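Local coordinates for protein guanylate kinase (Coxiella burnetii, PDB 3TR0) that catalyses the ATP-dependent phosphorylation of GMP to GDP and is probably needed for recycling GMP and, indirectly, cGMP, at residues 7-21 / 94-106. Sequence-based numbering, arbitrary orientation.
Sequences ANLFIISAPSGAGKT and LKAGRDVLLEIDW. With 5GP (guanosine-5'-monophosphate), chain D; SO4 (sulfate ion), chain B.
Phe10 and Ile12 send their amides to the carbonyls of Val100 and Leu102 and accept from Leu102 and Ile104, joining 9-13 and 99-103 as parallel neighbours in the central sheet. The middle is tight: Ile12 N to Leu102 O is 2.8 Å and nearly straight (177°), whereas Ile104 N to Ile12 O stretches to 3.3 Å where the strands part. Beside it Ser13 OG donates to Ile104 O at 2.7 Å. On one face Leu9 CD2 lies against Val100 CB, and Ile11 CG2 meets Ile104 CG1 at 3.7 Å; on the other, Leu101 CD2 touches Phe10 CB and Ile12 CG1. Asp99 turns OD1 to Asn8 N, 2.8 Å, through its anti lone pair and sets its carboxylate steeply at the Phe10 ring edge; OD2 bridges to Arg188. Water lies at both ends: one joins Ala7 N to Leu94 O, where Ala7 CB still packs on Leu94 CD2 (3.5 Å); another links Thr21 O to Glu103 OE2 at the looser end. Amides of Gly17, Gly19, Lys20 and Thr21 grip a sulfate, while Asp105 OD1 accepts a bond from GMP N2 (3.0 Å), its OD2 held by Gln107. The pairing thus sets this P-loop, probably for an ATP phosphate, beside one wall of the GMP pocket.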
ATOM      1  N   ALA A   7      15.285   1.531  -1.235  1.00 21.00           N
ATOM      2  CA  ALA A   7      14.624   1.634  -2.526  1.00 15.01           C
ATOM      3  C   ALA A   7      14.114   0.285  -3.001  1.00 22.01           C
ATOM      4  O   ALA A   7      14.658  -0.757  -2.647  1.00 18.34           O
ATOM      5  CB  ALA A   7      15.579   2.237  -3.553  1.00 19.12           C
ATOM      6  N   ASN A   8      13.070   0.314  -3.820  1.00 14.84           N
ATOM      7  CA  ASN A   8      12.432  -0.908  -4.272  1.00 21.93           C
ATOM      8  C   ASN A   8      12.219  -0.854  -5.777  1.00 19.67           C
ATOM      9  O   ASN A   8      12.355   0.205  -6.396  1.00 16.28           O
ATOM     10  CB  ASN A   8      11.089  -1.083  -3.552  1.00 24.13           C
ATOM     11  CG  ASN A   8      10.619  -2.528  -3.517  1.00 24.14           C
ATOM     12  OD1 ASN A   8      11.196  -3.400  -4.159  1.00 20.40           O
ATOM     13  ND2 ASN A   8       9.564  -2.783  -2.756  1.00 22.05           N
ATOM     14  N   LEU A   9      11.900  -2.002  -6.360  1.00 13.94           N
ATOM     15  CA  LEU A   9      11.505  -2.072  -7.758  1.00 12.45           C
ATOM     16  C   LEU A   9       9.984  -2.134  -7.856  1.00 18.60           C
ATOM     17  O   LEU A   9       9.340  -2.873  -7.123  1.00 18.33           O
ATOM     18  CB  LEU A   9      12.108  -3.311  -8.416  1.00 15.13           C
ATOM     19  CG  LEU A   9      13.632  -3.447  -8.345  1.00 17.95           C
ATOM     20  CD1 LEU A   9      14.071  -4.737  -9.020  1.00 22.15           C
ATOM     21  CD2 LEU A   9      14.303  -2.246  -8.991  1.00 19.28           C
ATOM     22  N   PHE A  10       9.420  -1.352  -8.767  1.00 14.89           N
ATOM     23  CA  PHE A  10       7.988  -1.356  -8.993  1.00 19.01           C
ATOM     24  C   PHE A  10       7.717  -1.772 -10.422  1.00 17.12           C
ATOM     25  O   PHE A  10       7.982  -1.015 -11.353  1.00 16.51           O
ATOM     26  CB  PHE A  10       7.395   0.024  -8.710  1.00 14.85           C
ATOM     27  CG  PHE A  10       7.451   0.413  -7.261  1.00 15.23           C
ATOM     28  CD1 PHE A  10       6.427   0.069  -6.399  1.00 14.28           C
ATOM     29  CD2 PHE A  10       8.543   1.102  -6.755  1.00 14.60           C
ATOM     30  CE1 PHE A  10       6.478   0.421  -5.064  1.00 17.68           C
ATOM     31  CE2 PHE A  10       8.598   1.454  -5.424  1.00 12.37           C
ATOM     32  CZ  PHE A  10       7.567   1.108  -4.574  1.00 17.31           C
ATOM     33  N   ILE A  11       7.206  -2.990 -10.583  1.00 14.30           N
ATOM     34  CA  ILE A  11       6.958  -3.559 -11.902  1.00 12.52           C
ATOM     35  C   ILE A  11       5.588  -3.111 -12.378  1.00 15.00           C
ATOM     36  O   ILE A  11       4.607  -3.247 -11.655  1.00 14.56           O
ATOM     37  CB  ILE A  11       6.991  -5.099 -11.852  1.00 19.17           C
ATOM     38  CG1 ILE A  11       8.347  -5.591 -11.339  1.00 21.06           C
ATOM     39  CG2 ILE A  11       6.697  -5.692 -13.224  1.00 21.42           C
ATOM     40  CD1 ILE A  11       8.322  -7.010 -10.812  1.00 22.43           C
ATOM     41  N   ILE A  12       5.527  -2.570 -13.591  1.00 16.38           N
ATOM     42  CA  ILE A  12       4.261  -2.175 -14.188  1.00 15.09           C
ATOM     43  C   ILE A  12       4.045  -2.969 -15.467  1.00 18.98           C
ATOM     44  O   ILE A  12       4.843  -2.867 -16.401  1.00 21.82           O
ATOM     45  CB  ILE A  12       4.255  -0.692 -14.567  1.00 19.03           C
ATOM     46  CG1 ILE A  12       4.849   0.157 -13.444  1.00 20.60           C
ATOM     47  CG2 ILE A  12       2.845  -0.241 -14.894  1.00 20.40           C
ATOM     48  CD1 ILE A  12       4.006   0.175 -12.195  1.00 18.83           C
ATOM     49  N   SER A  13       2.976  -3.759 -15.513  1.00 16.25           N
ATOM     50  CA  SER A  13       2.675  -4.556 -16.704  1.00 16.81           C
ATOM     51  C   SER A  13       1.260  -4.295 -17.193  1.00 16.66           C
ATOM     52  O   SER A  13       0.375  -3.963 -16.407  1.00 15.91           O
ATOM     53  CB  SER A  13       2.865  -6.050 -16.428  1.00 18.64           C
ATOM     54  OG  SER A  13       4.170  -6.326 -15.945  1.00 19.64           O
ATOM     55  N   ALA A  14       1.055  -4.442 -18.500  1.00 16.49           N
ATOM     56  CA  ALA A  14      -0.250  -4.213 -19.098  1.00 17.61           C
ATOM     57  C   ALA A  14      -0.246  -4.668 -20.551  1.00 15.94           C
ATOM     58  O   ALA A  14       0.808  -4.725 -21.185  1.00 17.29           O
ATOM     59  CB  ALA A  14      -0.625  -2.740 -19.008  1.00 18.45           C
ATOM     60  N   PRO A  15      -1.426  -5.008 -21.081  1.00 18.99           N
ATOM     61  CA  PRO A  15      -1.489  -5.348 -22.503  1.00 23.04           C
ATOM     62  C   PRO A  15      -1.190  -4.103 -23.329  1.00 26.41           C
ATOM     63  O   PRO A  15      -1.415  -2.992 -22.849  1.00 24.28           O
ATOM     64  CB  PRO A  15      -2.945  -5.792 -22.692  1.00 16.93           C
ATOM     65  CG  PRO A  15      -3.699  -5.132 -21.575  1.00 23.27           C
ATOM     66  CD  PRO A  15      -2.738  -5.121 -20.417  1.00 16.97           C
ATOM     67  N   SER A  16      -0.670  -4.280 -24.537  1.00 29.33           N
ATOM     68  CA  SER A  16      -0.432  -3.146 -25.420  1.00 30.91           C
ATOM     69  C   SER A  16      -1.745  -2.407 -25.655  1.00 20.49           C
ATOM     70  O   SER A  16      -2.791  -3.029 -25.841  1.00 25.23           O
ATOM     71  CB  SER A  16       0.174  -3.609 -26.751  1.00 29.22           C
ATOM     72  OG  SER A  16       1.452  -4.191 -26.551  1.00 31.59           O
ATOM     73  N   GLY A  17      -1.690  -1.081 -25.624  1.00 20.59           N
ATOM     74  CA  GLY A  17      -2.870  -0.264 -25.843  1.00 18.41           C
ATOM     75  C   GLY A  17      -3.620   0.095 -24.572  1.00 18.65           C
ATOM     76  O   GLY A  17      -4.701   0.679 -24.631  1.00 23.12           O
ATOM     77  N   ALA A  18      -3.053  -0.248 -23.420  1.00 20.34           N
ATOM     78  CA  ALA A  18      -3.719   0.026 -22.147  1.00 21.83           C
ATOM     79  C   ALA A  18      -3.404   1.417 -21.607  1.00 22.32           C
ATOM     80  O   ALA A  18      -4.010   1.856 -20.632  1.00 21.76           O
ATOM     81  CB  ALA A  18      -3.365  -1.038 -21.115  1.00 23.88           C
ATOM     82  N   GLY A  19      -2.452   2.102 -22.236  1.00 20.39           N
ATOM     83  CA  GLY A  19      -2.087   3.451 -21.833  1.00 23.95           C
ATOM     84  C   GLY A  19      -1.055   3.476 -20.719  1.00 24.39           C
ATOM     85  O   GLY A  19      -0.901   4.475 -20.013  1.00 21.89           O
ATOM     86  N   LYS A  20      -0.340   2.369 -20.573  1.00 20.73           N
ATOM     87  CA  LYS A  20       0.638   2.215 -19.506  1.00 24.41           C
ATOM     88  C   LYS A  20       1.789   3.217 -19.605  1.00 19.93           C
ATOM     89  O   LYS A  20       2.144   3.854 -18.622  1.00 18.88           O
ATOM     90  CB  LYS A  20       1.187   0.792 -19.507  1.00 23.26           C
ATOM     91  CG  LYS A  20       2.343   0.578 -18.556  1.00 25.34           C
ATOM     92  CD  LYS A  20       3.199  -0.570 -19.039  1.00 33.20           C
ATOM     93  CE  LYS A  20       3.747  -0.271 -20.423  1.00 35.77           C
ATOM     94  NZ  LYS A  20       4.348  -1.471 -21.060  1.00 40.49           N
ATOM     95  N   THR A  21       2.373   3.361 -20.790  1.00 18.45           N
ATOM     96  CA  THR A  21       3.508   4.271 -20.929  1.00 19.81           C
ATOM     97  C   THR A  21       3.169   5.686 -20.467  1.00 24.77           C
ATOM     98  O   THR A  21       3.946   6.314 -19.750  1.00 20.60           O
ATOM     99  CB  THR A  21       4.052   4.299 -22.367  1.00 25.94           C
ATOM    100  OG1 THR A  21       4.585   3.010 -22.689  1.00 25.94           O
ATOM    101  CG2 THR A  21       5.154   5.336 -22.494  1.00 32.20           C
ATOM    102  N   LEU A  94      19.053   2.175  -7.175  1.00 21.08           N
ATOM    103  CA  LEU A  94      18.727   1.631  -5.857  1.00 23.12           C
ATOM    104  C   LEU A  94      19.762   2.064  -4.823  1.00 24.01           C
ATOM    105  O   LEU A  94      19.416   2.444  -3.700  1.00 27.06           O
ATOM    106  CB  LEU A  94      18.646   0.106  -5.915  1.00 18.68           C
ATOM    107  CG  LEU A  94      17.513  -0.461  -6.771  1.00 20.99           C
ATOM    108  CD1 LEU A  94      17.561  -1.983  -6.780  1.00 22.71           C
ATOM    109  CD2 LEU A  94      16.158   0.038  -6.278  1.00 23.07           C
ATOM    110  N   LYS A  95      21.032   2.008  -5.212  1.00 26.40           N
ATOM    111  CA  LYS A  95      22.136   2.425  -4.352  1.00 26.94           C
ATOM    112  C   LYS A  95      21.997   3.886  -3.948  1.00 28.45           C
ATOM    113  O   LYS A  95      22.309   4.262  -2.820  1.00 29.82           O
ATOM    114  CB  LYS A  95      23.472   2.235  -5.074  1.00 30.25           C
ATOM    115  CG  LYS A  95      23.996   0.811  -5.091  1.00 50.40           C
ATOM    116  CD  LYS A  95      24.930   0.555  -3.918  1.00 64.64           C
ATOM    117  CE  LYS A  95      25.778  -0.687  -4.149  1.00 75.39           C
ATOM    118  NZ  LYS A  95      26.622  -1.025  -2.969  1.00 79.68           N
ATOM    119  N   ALA A  96      21.534   4.705  -4.883  1.00 21.74           N
ATOM    120  CA  ALA A  96      21.370   6.131  -4.643  1.00 25.74           C
ATOM    121  C   ALA A  96      20.105   6.425  -3.843  1.00 31.00           C
ATOM    122  O   ALA A  96      19.839   7.574  -3.494  1.00 33.23           O
ATOM    123  CB  ALA A  96      21.348   6.884  -5.959  1.00 27.41           C
ATOM    124  N   GLY A  97      19.325   5.385  -3.563  1.00 26.46           N
ATOM    125  CA  GLY A  97      18.127   5.532  -2.756  1.00 24.24           C
ATOM    126  C   GLY A  97      16.888   5.872  -3.567  1.00 24.86           C
ATOM    127  O   GLY A  97      15.884   6.319  -3.017  1.00 24.07           O
ATOM    128  N   ARG A  98      16.959   5.661  -4.877  1.00 19.31           N
ATOM    129  CA  ARG A  98      15.830   5.942  -5.761  1.00 18.55           C
ATOM    130  C   ARG A  98      15.101   4.658  -6.131  1.00 17.71           C
ATOM    131  O   ARG A  98      15.726   3.672  -6.525  1.00 16.72           O
ATOM    132  CB  ARG A  98      16.306   6.612  -7.054  1.00 21.96           C
ATOM    133  CG  ARG A  98      17.034   7.928  -6.879  1.00 32.73           C
ATOM    134  CD  ARG A  98      17.338   8.540  -8.242  1.00 40.24           C
ATOM    135  NE  ARG A  98      18.204   9.709  -8.143  1.00 46.84           N
ATOM    136  CZ  ARG A  98      19.524   9.670  -8.285  1.00 56.78           C
ATOM    137  NH1 ARG A  98      20.129   8.519  -8.537  1.00 58.21           N
ATOM    138  NH2 ARG A  98      20.237  10.784  -8.180  1.00 60.29           N
ATOM    139  N   ASP A  99      13.778   4.672  -6.006  1.00 18.40           N
ATOM    140  CA  ASP A  99      12.963   3.566  -6.478  1.00 20.89           C
ATOM    141  C   ASP A  99      13.030   3.518  -7.994  1.00 18.48           C
ATOM    142  O   ASP A  99      13.307   4.525  -8.642  1.00 17.97           O
ATOM    143  CB  ASP A  99      11.517   3.726  -6.007  1.00 18.68           C
ATOM    144  CG  ASP A  99      11.411   3.762  -4.498  1.00 16.71           C
ATOM    145  OD1 ASP A  99      11.726   2.732  -3.866  1.00 16.59           O
ATOM    146  OD2 ASP A  99      11.030   4.818  -3.947  1.00 17.09           O
ATOM    147  N   VAL A 100      12.795   2.342  -8.559  1.00 13.05           N
ATOM    148  CA  VAL A 100      12.878   2.185 -10.003  1.00 17.24           C
ATOM    149  C   VAL A 100      11.596   1.586 -10.539  1.00 20.36           C
ATOM    150  O   VAL A 100      11.089   0.604 -10.003  1.00 19.42           O
ATOM    151  CB  VAL A 100      14.047   1.284 -10.410  1.00 13.31           C
ATOM    152  CG1 VAL A 100      13.993   0.994 -11.913  1.00 13.25           C
ATOM    153  CG2 VAL A 100      15.379   1.939 -10.035  1.00 20.46           C
ATOM    154  N   LEU A 101      11.079   2.192 -11.600  1.00 17.63           N
ATOM    155  CA  LEU A 101       9.910   1.670 -12.289  1.00 17.77           C
ATOM    156  C   LEU A 101      10.347   0.806 -13.457  1.00 21.56           C
ATOM    157  O   LEU A 101      11.159   1.230 -14.280  1.00 21.09           O
ATOM    158  CB  LEU A 101       9.042   2.817 -12.791  1.00 13.55           C
ATOM    159  CG  LEU A 101       8.263   3.534 -11.691  1.00 19.63           C
ATOM    160  CD1 LEU A 101       7.908   4.944 -12.108  1.00 21.57           C
ATOM    161  CD2 LEU A 101       7.019   2.738 -11.350  1.00 19.05           C
ATOM    162  N   LEU A 102       9.817  -0.410 -13.519  1.00 14.99           N
ATOM    163  CA  LEU A 102      10.116  -1.311 -14.626  1.00 15.23           C
ATOM    164  C   LEU A 102       8.853  -1.565 -15.440  1.00 21.20           C
ATOM    165  O   LEU A 102       7.926  -2.230 -14.976  1.00 15.81           O
ATOM    166  CB  LEU A 102      10.683  -2.634 -14.107  1.00 17.62           C
ATOM    167  CG  LEU A 102      11.967  -2.565 -13.266  1.00 16.41           C
ATOM    168  CD1 LEU A 102      12.297  -3.927 -12.669  1.00 19.36           C
ATOM    169  CD2 LEU A 102      13.114  -2.056 -14.103  1.00 19.57           C
ATOM    170  N   GLU A 103       8.812  -1.019 -16.651  1.00 14.36           N
ATOM    171  CA  GLU A 103       7.693  -1.269 -17.549  1.00 15.11           C
ATOM    172  C   GLU A 103       8.038  -2.493 -18.369  1.00 22.53           C
ATOM    173  O   GLU A 103       8.651  -2.379 -19.430  1.00 19.03           O
ATOM    174  CB  GLU A 103       7.477  -0.082 -18.481  1.00 21.00           C
ATOM    175  CG  GLU A 103       7.149   1.220 -17.789  1.00 22.17           C
ATOM    176  CD  GLU A 103       7.011   2.367 -18.773  1.00 36.33           C
ATOM    177  OE1 GLU A 103       8.029   2.750 -19.387  1.00 33.38           O
ATOM    178  OE2 GLU A 103       5.884   2.877 -18.942  1.00 42.73           O
ATOM    179  N   ILE A 104       7.673  -3.665 -17.863  1.00 17.05           N
ATOM    180  CA  ILE A 104       8.072  -4.922 -18.480  1.00 18.38           C
ATOM    181  C   ILE A 104       6.889  -5.876 -18.559  1.00 19.54           C
ATOM    182  O   ILE A 104       5.883  -5.667 -17.888  1.00 19.67           O
ATOM    183  CB  ILE A 104       9.222  -5.587 -17.702  1.00 18.19           C
ATOM    184  CG1 ILE A 104       8.817  -5.833 -16.249  1.00 18.68           C
ATOM    185  CG2 ILE A 104      10.476  -4.714 -17.751  1.00 16.59           C
ATOM    186  CD1 ILE A 104       9.907  -6.471 -15.406  1.00 19.24           C
ATOM    187  N   ASP A 105       7.003  -6.916 -19.382  1.00 19.56           N
ATOM    188  CA  ASP A 105       5.890  -7.840 -19.576  1.00 21.55           C
ATOM    189  C   ASP A 105       5.840  -8.872 -18.461  1.00 17.54           C
ATOM    190  O   ASP A 105       6.636  -8.817 -17.521  1.00 19.53           O
ATOM    191  CB  ASP A 105       5.952  -8.529 -20.947  1.00 19.04           C
ATOM    192  CG  ASP A 105       6.887  -9.723 -20.968  1.00 21.22           C
ATOM    193  OD1 ASP A 105       7.922  -9.684 -20.283  1.00 21.53           O
ATOM    194  OD2 ASP A 105       6.586 -10.708 -21.679  1.00 21.86           O
ATOM    195  N   TRP A 106       4.903  -9.809 -18.561  1.00 18.82           N
ATOM    196  CA  TRP A 106       4.699 -10.786 -17.490  1.00 24.63           C
ATOM    197  C   TRP A 106       5.891 -11.723 -17.316  1.00 27.99           C
ATOM    198  O   TRP A 106       6.173 -12.173 -16.203  1.00 20.67           O
ATOM    199  CB  TRP A 106       3.402 -11.581 -17.693  1.00 20.67           C
ATOM    200  CG  TRP A 106       3.407 -12.494 -18.893  1.00 21.36           C
ATOM    201  CD1 TRP A 106       2.895 -12.228 -20.129  1.00 22.47           C
ATOM    202  CD2 TRP A 106       3.944 -13.821 -18.960  1.00 19.15           C
ATOM    203  NE1 TRP A 106       3.084 -13.305 -20.965  1.00 23.40           N
ATOM    204  CE2 TRP A 106       3.728 -14.294 -20.271  1.00 26.75           C
ATOM    205  CE3 TRP A 106       4.593 -14.653 -18.041  1.00 30.65           C
ATOM    206  CZ2 TRP A 106       4.132 -15.562 -20.681  1.00 28.26           C
ATOM    207  CZ3 TRP A 106       4.995 -15.911 -18.454  1.00 34.30           C
ATOM    208  CH2 TRP A 106       4.762 -16.353 -19.762  1.00 30.24           C
TER
HETATM  209  P   5GP D 205       6.465  -1.952 -27.433  1.00 30.33           P
HETATM  210  O1P 5GP D 205       7.044  -0.596 -27.114  1.00 27.75           O
HETATM  211  O2P 5GP D 205       7.104  -2.757 -28.533  1.00 26.59           O
HETATM  212  O3P 5GP D 205       4.986  -1.790 -27.697  1.00 31.35           O
HETATM  213  O5' 5GP D 205       6.403  -2.822 -26.102  1.00 26.25           O
HETATM  214  C5' 5GP D 205       6.138  -4.213 -26.152  1.00 26.97           C
HETATM  215  C4' 5GP D 205       6.007  -4.792 -24.769  1.00 29.60           C
HETATM  216  O4' 5GP D 205       7.281  -5.319 -24.344  1.00 21.49           O
HETATM  217  C3' 5GP D 205       5.647  -3.802 -23.673  1.00 30.14           C
HETATM  218  O3' 5GP D 205       4.260  -3.517 -23.621  1.00 34.52           O
HETATM  219  C2' 5GP D 205       6.176  -4.473 -22.411  1.00 35.69           C
HETATM  220  O2' 5GP D 205       5.221  -5.392 -21.901  1.00 33.21           O
HETATM  221  C1' 5GP D 205       7.371  -5.273 -22.942  1.00 25.60           C
HETATM  222  N9  5GP D 205       8.664  -4.671 -22.572  1.00 17.36           N
HETATM  223  C8  5GP D 205       9.161  -3.464 -22.872  1.00 16.77           C
HETATM  224  N7  5GP D 205      10.401  -3.363 -22.330  1.00 15.47           N
HETATM  225  C5  5GP D 205      10.665  -4.527 -21.690  1.00 16.57           C
HETATM  226  C6  5GP D 205      11.739  -5.023 -20.959  1.00 19.68           C
HETATM  227  O6  5GP D 205      12.768  -4.329 -20.769  1.00 25.37           O
HETATM  228  N1  5GP D 205      11.666  -6.260 -20.453  1.00 21.52           N
HETATM  229  C2  5GP D 205      10.582  -7.028 -20.632  1.00 21.04           C
HETATM  230  N2  5GP D 205      10.520  -8.278 -20.113  1.00 16.75           N
HETATM  231  N3  5GP D 205       9.527  -6.574 -21.331  1.00 17.34           N
HETATM  232  C4  5GP D 205       9.563  -5.336 -21.864  1.00 17.59           C
HETATM  233  S   SO4 B 203       0.507   1.126 -23.778  0.97 28.14           S
HETATM  234  O1  SO4 B 203       1.710   1.834 -23.356  0.97 23.94           O
HETATM  235  O2  SO4 B 203       0.799   0.316 -24.952  0.97 28.33           O
HETATM  236  O3  SO4 B 203       0.034   0.252 -22.699  0.97 27.69           O
HETATM  237  O4  SO4 B 203      -0.527   2.091 -24.131  0.97 34.14           O
HETATM  238  O   HOH W   1      18.130   2.115  -1.281  1.00 27.35           O
HETATM  239  O   HOH W   2       6.515   5.612 -19.531  0.77 34.11           O